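PDB 4ZXH: Abbfa_003403 from Acinetobacter baumannii, which is a four-domain nonribosomal peptide synthetase (condensation, adenylation, carrier and thioesterase) that probably activates an amino acid, condenses it and releases the finished product. Local coordinates for residues A[893-898]-A[945-950]; A[743-748]-A[886-891]; A[901-906]-A[963-968]. All coordinates share one frame; numbering follows the deposited sequence.

Interaction 1. Residues A[893-898]-A[945-950]; sequences ITDAVV and DEFPMT
Phe-947 pushes the far end of its ring against three successive residues of strand 893-903, Asp-895, Ala-896 and Val-897. With chi1 at -78°, CG stands anti to the carbonyl carbon, and the ring is carried inward to the strand. CE2 is the focus of the contact: Val-897 CG2 comes obliquely to within 3.7 Å of Phe-947 CE2, and the backbone N of Ala-896 meets the ring edge, 3.6 Å from the same CE2. Asp-895 approaches obliquely too, its OD2 3.4 Å from Phe-947 CD2 and its carboxylate plane turned 37° from the ring. The other oxygen, OD1, takes a weak hydrogen bond from the N-H of Ala-896 (3.0 Å), and two lysines, Lys-722 and Lys-888, form long, weak ion pairs with this buried carboxylate. All this packing is buried, and Phe-960 and Leu-955 add to the pocket around the ring. The loop's other side is looser: Glu-946 and Met-949, which flank Phe-947 and Pro-948, are exposed. Phe-947 thus packs the loop after strand 940-943 against the edge strand of the small C-terminal subdomain's three-stranded sheet, just ahead of the segment around Asn-952 and Lys-954, by sequence probably the A10 core motif.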
loop_
_atom_site.group_PDB
_atom_site.type_symbol
_atom_site.label_atom_id
_atom_site.label_comp_id
_atom_site.label_asym_id
_atom_site.label_seq_id
_atom_site.Cartn_x
_atom_site.Cartn_y
_atom_site.Cartn_z
ATOM N N ILE A 893 -12.417 -13.571 -7.100
ATOM C CA ILE A 893 -12.858 -12.239 -7.474
ATOM C C ILE A 893 -12.940 -12.066 -8.991
ATOM O O ILE A 893 -12.017 -12.436 -9.721
ATOM C CB ILE A 893 -11.915 -11.178 -6.906
ATOM C CG1 ILE A 893 -11.686 -11.422 -5.419
ATOM C CG2 ILE A 893 -12.499 -9.796 -7.128
ATOM C CD1 ILE A 893 -12.721 -10.795 -4.536
ATOM N N THR A 894 -14.044 -11.472 -9.435
ATOM C CA THR A 894 -14.402 -11.329 -10.844
ATOM C C THR A 894 -14.402 -9.867 -11.229
ATOM O O THR A 894 -14.163 -9.512 -12.385
ATOM C CB THR A 894 -15.809 -11.920 -11.133
ATOM O OG1 THR A 894 -15.799 -13.336 -10.893
ATOM C CG2 THR A 894 -16.243 -11.652 -12.569
ATOM N N ASP A 895 -14.696 -9.019 -10.251
ATOM C CA ASP A 895 -14.662 -7.574 -10.439
ATOM C C ASP A 895 -14.554 -6.881 -9.080
ATOM O O ASP A 895 -14.822 -7.485 -8.041
ATOM C CB ASP A 895 -15.895 -7.092 -11.199
ATOM C CG ASP A 895 -15.652 -5.801 -11.973
ATOM O OD1 ASP A 895 -14.497 -5.312 -12.021
ATOM O OD2 ASP A 895 -16.634 -5.271 -12.545
ATOM N N ALA A 896 -14.137 -5.618 -9.089
ATOM C CA ALA A 896 -13.963 -4.874 -7.851
ATOM C C ALA A 896 -14.090 -3.385 -8.135
ATOM O O ALA A 896 -13.675 -2.903 -9.182
ATOM C CB ALA A 896 -12.601 -5.195 -7.199
ATOM N N VAL A 897 -14.690 -2.665 -7.204
ATOM C CA VAL A 897 -14.771 -1.223 -7.299
ATOM C C VAL A 897 -14.451 -0.677 -5.917
ATOM O O VAL A 897 -14.960 -1.183 -4.909
ATOM C CB VAL A 897 -16.172 -0.759 -7.773
ATOM C CG1 VAL A 897 -16.418 0.695 -7.415
ATOM C CG2 VAL A 897 -16.335 -0.976 -9.255
ATOM N N VAL A 898 -13.595 0.332 -5.862
ATOM C CA VAL A 898 -13.205 0.921 -4.592
ATOM C C VAL A 898 -13.593 2.386 -4.593
ATOM O O VAL A 898 -13.280 3.111 -5.540
ATOM C CB VAL A 898 -11.686 0.772 -4.337
ATOM C CG1 VAL A 898 -11.300 1.407 -3.021
ATOM C CG2 VAL A 898 -11.284 -0.689 -4.348
ATOM N N ASP A 945 -23.831 -9.161 -5.821
ATOM C CA ASP A 945 -24.073 -10.134 -6.870
ATOM C C ASP A 945 -23.750 -9.544 -8.244
ATOM O O ASP A 945 -23.066 -10.154 -9.062
ATOM C CB ASP A 945 -25.525 -10.590 -6.806
ATOM C CG ASP A 945 -25.861 -11.627 -7.844
ATOM O OD1 ASP A 945 -25.001 -12.518 -8.041
ATOM O OD2 ASP A 945 -26.984 -11.539 -8.439
ATOM N N GLU A 946 -24.240 -8.338 -8.484
ATOM C CA GLU A 946 -24.060 -7.672 -9.767
ATOM C C GLU A 946 -23.792 -6.196 -9.577
ATOM O O GLU A 946 -24.554 -5.494 -8.894
ATOM C CB GLU A 946 -25.295 -7.859 -10.655
ATOM C CG GLU A 946 -25.213 -9.096 -11.526
ATOM C CD GLU A 946 -26.514 -9.397 -12.234
ATOM O OE1 GLU A 946 -27.385 -8.500 -12.280
ATOM O OE2 GLU A 946 -26.671 -10.539 -12.723
ATOM N N PHE A 947 -22.713 -5.719 -10.186
ATOM C CA PHE A 947 -22.407 -4.302 -10.111
ATOM C C PHE A 947 -23.455 -3.525 -10.899
ATOM O O PHE A 947 -23.752 -3.883 -12.035
ATOM C CB PHE A 947 -21.001 -4.026 -10.641
ATOM C CG PHE A 947 -19.905 -4.379 -9.671
ATOM C CD1 PHE A 947 -20.206 -4.874 -8.415
ATOM C CD2 PHE A 947 -18.579 -4.198 -10.011
ATOM C CE1 PHE A 947 -19.200 -5.188 -7.511
ATOM C CE2 PHE A 947 -17.563 -4.501 -9.119
ATOM C CZ PHE A 947 -17.875 -5.000 -7.861
ATOM N N PRO A 948 -24.032 -2.475 -10.291
ATOM C CA PRO A 948 -25.048 -1.631 -10.944
ATOM C C PRO A 948 -24.481 -0.939 -12.171
ATOM O O PRO A 948 -23.393 -0.360 -12.077
ATOM C CB PRO A 948 -25.399 -0.581 -9.874
ATOM C CG PRO A 948 -24.837 -1.090 -8.584
ATOM C CD PRO A 948 -23.655 -1.965 -8.959
ATOM N N MET A 949 -25.192 -0.994 -13.292
ATOM C CA MET A 949 -24.741 -0.363 -14.534
ATOM C C MET A 949 -25.600 0.856 -14.850
ATOM O O MET A 949 -26.719 0.998 -14.334
ATOM C CB MET A 949 -24.802 -1.345 -15.729
ATOM C CG MET A 949 -24.001 -2.631 -15.609
ATOM S SD MET A 949 -22.246 -2.316 -15.824
ATOM C CE MET A 949 -21.492 -3.733 -15.014
ATOM N N THR A 950 -25.080 1.727 -15.710
ATOM C CA THR A 950 -25.884 2.777 -16.328
ATOM C C THR A 950 -26.560 2.211 -17.572
ATOM O O THR A 950 -26.292 1.075 -17.958
ATOM C CB THR A 950 -25.032 3.994 -16.702
ATOM O OG1 THR A 950 -24.109 3.644 -17.745
ATOM C CG2 THR A 950 -24.264 4.479 -15.507
#

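Interaction 2. Residues A[743-748]-A[886-891]; sequences ALDTIL and VLKQID
Lys-888 runs out nearly straight from its helix through chi2 and chi3 and bends only at chi4 (96°), so that the last part of its chain lies across the carboxylate of Asp-745. On the other side, Asp-745 holds CG between its backbone N and carbonyl carbon (chi1 50°), which turns OD2 to the lysine. The two side chains cross at about a right angle, and the oxygen meets the flank of the lysine as much as its charged end: Asp-745 OD2 is 3.6 Å from Lys-888 CE and 3.7 Å from Lys-888 NZ. The salt bridge is therefore a long one, and the methylene groups share the contact with the ammonium.

Next to it Ile-747, in the first turn of helix 746-753, packs on the aliphatic parts of two polar side chains. It spreads over the stem of the lysine, CG1 lying 4.2 Å from Lys-888 CD. Its CD1 reaches on to Gln-889, touching both CG and the amide NE2 of that residue at 3.8 Å; the isoleucine and glutamine chains cross at a slant. Asn-885, one turn back along helix 880-888, extends the same surface.

Asp-745 occupies the N-cap position of helix 746-753, where the helix end would be expected to favour its negative charge. A long ion pair beside sparse side-chain packing suggests a contact that could part readily, consistent with the known rotation of the C-terminal subdomain against the large N-terminal one in this enzyme family.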
loop_
_atom_site.group_PDB
_atom_site.type_symbol
_atom_site.label_atom_id
_atom_site.label_comp_id
_atom_site.label_asym_id
_atom_site.label_seq_id
_atom_site.Cartn_x
_atom_site.Cartn_y
_atom_site.Cartn_z
ATOM N N ALA A 743 -12.360 3.658 -18.043
ATOM C CA ALA A 743 -10.931 3.389 -18.035
ATOM C C ALA A 743 -10.668 1.922 -18.353
ATOM O O ALA A 743 -11.443 1.041 -17.970
ATOM C CB ALA A 743 -10.325 3.765 -16.699
ATOM N N LEU A 744 -9.595 1.668 -19.089
ATOM C CA LEU A 744 -9.178 0.305 -19.353
ATOM C C LEU A 744 -8.127 -0.081 -18.316
ATOM O O LEU A 744 -7.035 0.500 -18.276
ATOM C CB LEU A 744 -8.630 0.164 -20.775
ATOM C CG LEU A 744 -8.082 -1.199 -21.196
ATOM C CD1 LEU A 744 -9.150 -2.249 -21.088
ATOM C CD2 LEU A 744 -7.583 -1.134 -22.618
ATOM N N ASP A 745 -8.474 -1.032 -17.453
ATOM C CA ASP A 745 -7.550 -1.509 -16.430
ATOM C C ASP A 745 -6.623 -2.559 -17.023
ATOM O O ASP A 745 -6.954 -3.194 -18.024
ATOM C CB ASP A 745 -8.295 -2.075 -15.205
ATOM C CG ASP A 745 -9.368 -3.092 -15.574
ATOM O OD1 ASP A 745 -10.191 -2.811 -16.476
ATOM O OD2 ASP A 745 -9.365 -4.195 -14.991
ATOM N N THR A 746 -5.462 -2.737 -16.403
ATOM C CA THR A 746 -4.444 -3.628 -16.944
ATOM C C THR A 746 -4.922 -5.082 -17.033
ATOM O O THR A 746 -4.607 -5.780 -18.000
ATOM C CB THR A 746 -3.160 -3.550 -16.108
ATOM O OG1 THR A 746 -3.509 -3.668 -14.732
ATOM C CG2 THR A 746 -2.485 -2.198 -16.298
ATOM N N ILE A 747 -5.694 -5.531 -16.044
ATOM C CA ILE A 747 -6.183 -6.909 -16.041
ATOM C C ILE A 747 -7.056 -7.210 -17.263
ATOM O O ILE A 747 -6.874 -8.233 -17.919
ATOM C CB ILE A 747 -7.003 -7.245 -14.774
ATOM C CG1 ILE A 747 -6.274 -6.799 -13.500
ATOM C CG2 ILE A 747 -7.336 -8.745 -14.740
ATOM C CD1 ILE A 747 -5.023 -7.582 -13.179
ATOM N N LEU A 748 -8.008 -6.328 -17.565
ATOM C CA LEU A 748 -8.866 -6.543 -18.731
ATOM C C LEU A 748 -8.042 -6.478 -20.004
ATOM O O LEU A 748 -8.310 -7.179 -20.978
ATOM C CB LEU A 748 -9.995 -5.517 -18.787
ATOM C CG LEU A 748 -10.885 -5.585 -20.034
ATOM C CD1 LEU A 748 -11.509 -6.960 -20.199
ATOM C CD2 LEU A 748 -11.959 -4.511 -20.006
ATOM N N VAL A 886 -5.302 -5.072 -7.536
ATOM C CA VAL A 886 -4.832 -6.088 -6.597
ATOM C C VAL A 886 -5.992 -7.027 -6.216
ATOM O O VAL A 886 -5.820 -8.248 -6.164
ATOM C CB VAL A 886 -4.201 -5.474 -5.319
ATOM C CG1 VAL A 886 -3.942 -6.550 -4.303
ATOM C CG2 VAL A 886 -2.894 -4.777 -5.639
ATOM N N LEU A 887 -7.172 -6.463 -5.974
ATOM C CA LEU A 887 -8.343 -7.274 -5.672
ATOM C C LEU A 887 -8.686 -8.244 -6.812
ATOM O O LEU A 887 -8.952 -9.413 -6.577
ATOM C CB LEU A 887 -9.532 -6.372 -5.374
ATOM C CG LEU A 887 -9.581 -5.755 -3.980
ATOM C CD1 LEU A 887 -10.590 -4.609 -3.932
ATOM C CD2 LEU A 887 -9.937 -6.798 -2.959
ATOM N N LYS A 888 -8.671 -7.767 -8.052
ATOM C CA LYS A 888 -9.031 -8.623 -9.181
ATOM C C LYS A 888 -8.081 -9.809 -9.363
ATOM O O LYS A 888 -8.397 -10.771 -10.056
ATOM C CB LYS A 888 -9.073 -7.814 -10.473
ATOM C CG LYS A 888 -10.193 -6.789 -10.554
ATOM C CD LYS A 888 -10.133 -6.063 -11.909
ATOM C CE LYS A 888 -11.380 -5.246 -12.212
ATOM N NZ LYS A 888 -11.289 -3.802 -11.857
ATOM N N GLN A 889 -6.918 -9.747 -8.735
ATOM C CA GLN A 889 -5.909 -10.787 -8.928
ATOM C C GLN A 889 -6.090 -11.947 -7.948
ATOM O O GLN A 889 -5.436 -12.991 -8.081
ATOM C CB GLN A 889 -4.497 -10.196 -8.808
ATOM C CG GLN A 889 -3.989 -9.573 -10.096
ATOM C CD GLN A 889 -2.666 -8.832 -9.932
ATOM O OE1 GLN A 889 -2.233 -8.519 -8.816
ATOM N NE2 GLN A 889 -2.013 -8.557 -11.056
ATOM N N ILE A 890 -6.967 -11.758 -6.963
ATOM C CA ILE A 890 -7.453 -12.878 -6.164
ATOM C C ILE A 890 -8.240 -13.883 -7.028
ATOM O O ILE A 890 -9.070 -13.504 -7.893
ATOM C CB ILE A 890 -8.378 -12.426 -5.024
ATOM C CG1 ILE A 890 -7.887 -11.134 -4.363
ATOM C CG2 ILE A 890 -8.545 -13.546 -4.011
ATOM C CD1 ILE A 890 -6.604 -11.261 -3.771
ATOM N N ASP A 891 -7.958 -15.162 -6.807
ATOM C CA ASP A 891 -8.775 -16.222 -7.373
ATOM C C ASP A 891 -10.124 -16.156 -6.666
ATOM O O ASP A 891 -10.187 -16.140 -5.431
ATOM C CB ASP A 891 -8.119 -17.600 -7.203
#

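Interaction 3. Residues A[901-906]-A[963-968]; sequences KTTGDN and PIFEQS
Phe-965, Lys-901 and Thr-903 carry most of this contact, in which the end of strand 893-903 meets a chain segment without regular structure. The two backbones run side by side in the same direction: Lys-901 lies across from Pro-963 and Thr-903 across from Phe-965, both pairs with CA atoms 8.0 Å apart. Only alternate residues face the partner, as expected for extended chains.

The CD2-CE2 side of the Phe-965 ring meets two residues of the strand. At the ring edge, near its plane, stands the CB of Lys-901, 4.2 Å from Phe-965 CE2. Thr-903 comes in obliquely with its hydroxyl, OG1 lying 3.1 Å from both CD2 and CE2 of Phe-965; chi1 of -62° places OG1, rather than CG2, on the ring side. One face of the ring also receives CB of Pro-963 from its own segment, offset toward the rim.

Lys-901 contributes its stem rather than its charge. CG packs 3.9 Å from Pro-963 CG, and a bend at chi2 (-71°) then leads the chain away, to where NZ has a long, weak ion pair with Glu-962. Pro-963 itself probably corresponds to the second proline of the LPxP motif in adenylation-carrier linkers.

Beyond strand 893-903 the segment rests on the other two strands of the sheet: Phe-965 touches Lys-909 and Val-911 of strand 907-916 and Ala-940 of strand 940-943, and Pro-963 reaches Val-911 and Ile-942. Side chains of the linker thus touch all three strands of the sheet before the chain continues toward helix 977-990.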
loop_
_atom_site.group_PDB
_atom_site.type_symbol
_atom_site.label_atom_id
_atom_site.label_comp_id
_atom_site.label_asym_id
_atom_site.label_seq_id
_atom_site.Cartn_x
_atom_site.Cartn_y
_atom_site.Cartn_z
ATOM N N LYS A 901 -15.558 7.114 0.887
ATOM C CA LYS A 901 -16.804 7.595 1.499
ATOM C C LYS A 901 -16.516 8.392 2.763
ATOM O O LYS A 901 -15.474 8.201 3.397
ATOM C CB LYS A 901 -17.743 6.437 1.831
ATOM C CG LYS A 901 -18.250 5.654 0.633
ATOM C CD LYS A 901 -19.253 6.424 -0.211
ATOM C CE LYS A 901 -19.733 5.545 -1.363
ATOM N NZ LYS A 901 -20.782 6.177 -2.203
ATOM N N THR A 902 -17.445 9.277 3.132
ATOM C CA THR A 902 -17.297 10.122 4.321
ATOM C C THR A 902 -17.950 9.475 5.554
ATOM O O THR A 902 -18.912 8.718 5.412
ATOM C CB THR A 902 -17.897 11.512 4.057
ATOM O OG1 THR A 902 -17.308 12.060 2.870
ATOM C CG2 THR A 902 -17.647 12.464 5.225
ATOM N N THR A 903 -17.430 9.767 6.753
ATOM C CA THR A 903 -17.879 9.113 7.994
ATOM C C THR A 903 -17.747 9.959 9.257
ATOM O O THR A 903 -16.708 10.579 9.482
ATOM C CB THR A 903 -17.089 7.826 8.239
ATOM O OG1 THR A 903 -17.333 6.925 7.159
ATOM C CG2 THR A 903 -17.479 7.171 9.560
ATOM N N GLY A 904 -18.791 9.953 10.087
ATOM C CA GLY A 904 -18.772 10.640 11.368
ATOM C C GLY A 904 -18.485 12.122 11.220
ATOM O O GLY A 904 -19.343 12.886 10.774
ATOM N N ASP A 905 -17.268 12.521 11.583
ATOM C CA ASP A 905 -16.830 13.902 11.408
ATOM C C ASP A 905 -16.457 14.178 9.952
ATOM O O ASP A 905 -17.068 13.645 9.019
ATOM C CB ASP A 905 -15.637 14.212 12.322
ATOM N N ASN A 906 -15.459 15.031 9.763
ATOM C CA ASN A 906 -14.882 15.232 8.446
ATOM C C ASN A 906 -13.824 14.166 8.211
ATOM O O ASN A 906 -12.637 14.477 8.086
ATOM C CB ASN A 906 -14.277 16.632 8.318
ATOM N N PRO A 963 -21.793 2.179 2.580
ATOM C CA PRO A 963 -21.209 1.269 3.566
ATOM C C PRO A 963 -21.579 1.679 4.984
ATOM O O PRO A 963 -21.764 2.866 5.244
ATOM C CB PRO A 963 -19.704 1.430 3.340
ATOM C CG PRO A 963 -19.577 2.835 2.903
ATOM C CD PRO A 963 -20.786 3.106 2.036
ATOM N N ILE A 964 -21.685 0.699 5.872
ATOM C CA ILE A 964 -21.735 0.946 7.299
ATOM C C ILE A 964 -20.415 0.509 7.947
ATOM O O ILE A 964 -20.178 -0.676 8.167
ATOM C CB ILE A 964 -22.902 0.205 7.921
ATOM C CG1 ILE A 964 -24.200 0.645 7.251
ATOM C CG2 ILE A 964 -22.947 0.434 9.391
ATOM C CD1 ILE A 964 -25.406 -0.165 7.698
ATOM N N PHE A 965 -19.542 1.463 8.231
ATOM C CA PHE A 965 -18.219 1.145 8.786
ATOM C C PHE A 965 -18.217 0.658 10.238
ATOM O O PHE A 965 -18.883 1.246 11.090
ATOM C CB PHE A 965 -17.304 2.366 8.709
ATOM C CG PHE A 965 -16.957 2.783 7.318
ATOM C CD1 PHE A 965 -16.030 2.065 6.574
ATOM C CD2 PHE A 965 -17.548 3.899 6.749
ATOM C CE1 PHE A 965 -15.700 2.462 5.276
ATOM C CE2 PHE A 965 -17.220 4.293 5.456
ATOM C CZ PHE A 965 -16.292 3.579 4.724
ATOM N N GLU A 966 -17.447 -0.401 10.504
ATOM C CA GLU A 966 -17.055 -0.769 11.867
ATOM C C GLU A 966 -16.348 0.416 12.531
ATOM O O GLU A 966 -15.403 0.972 11.966
ATOM C CB GLU A 966 -16.125 -1.990 11.864
ATOM C CG GLU A 966 -16.806 -3.347 11.630
ATOM C CD GLU A 966 -15.826 -4.534 11.689
ATOM O OE1 GLU A 966 -14.906 -4.516 12.543
ATOM O OE2 GLU A 966 -15.984 -5.491 10.891
ATOM N N GLN A 967 -16.797 0.817 13.717
ATOM C CA GLN A 967 -16.203 1.979 14.383
ATOM C C GLN A 967 -15.165 1.554 15.431
ATOM O O GLN A 967 -14.427 2.381 15.966
ATOM C CB GLN A 967 -17.290 2.849 15.026
ATOM N N SER A 968 -15.111 0.256 15.707
ATOM C CA SER A 968 -14.178 -0.292 16.688
ATOM C C SER A 968 -13.960 -1.773 16.417
ATOM O O SER A 968 -14.810 -2.422 15.803
ATOM C CB SER A 968 -14.705 -0.081 18.113
ATOM O OG SER A 968 -13.864 -0.696 19.074
#

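Interactions 1 and 3 use successive parts of strand 893-903, their centres 22 Å apart, and join the chain that follows strand 940-943 to that strand at two places before it reaches the carrier domain. Interaction 2 touches interaction 1, the centres 12 Å apart: Lys-888 NZ lies 3.5 Å from Asp-895 OD1, so the lysine is divided between two carboxylates, and Ala-896 CB packs on Leu-887 CB at 3.8 Å, joining helix 880-888 to the strand. Interactions 2 and 3 do not touch, with about 13 Å between nearest atoms. Interaction 2 alone spans the two adenylation subdomains. The bound phosphopantetheine lies in a pocket shared by the condensation and carrier domains.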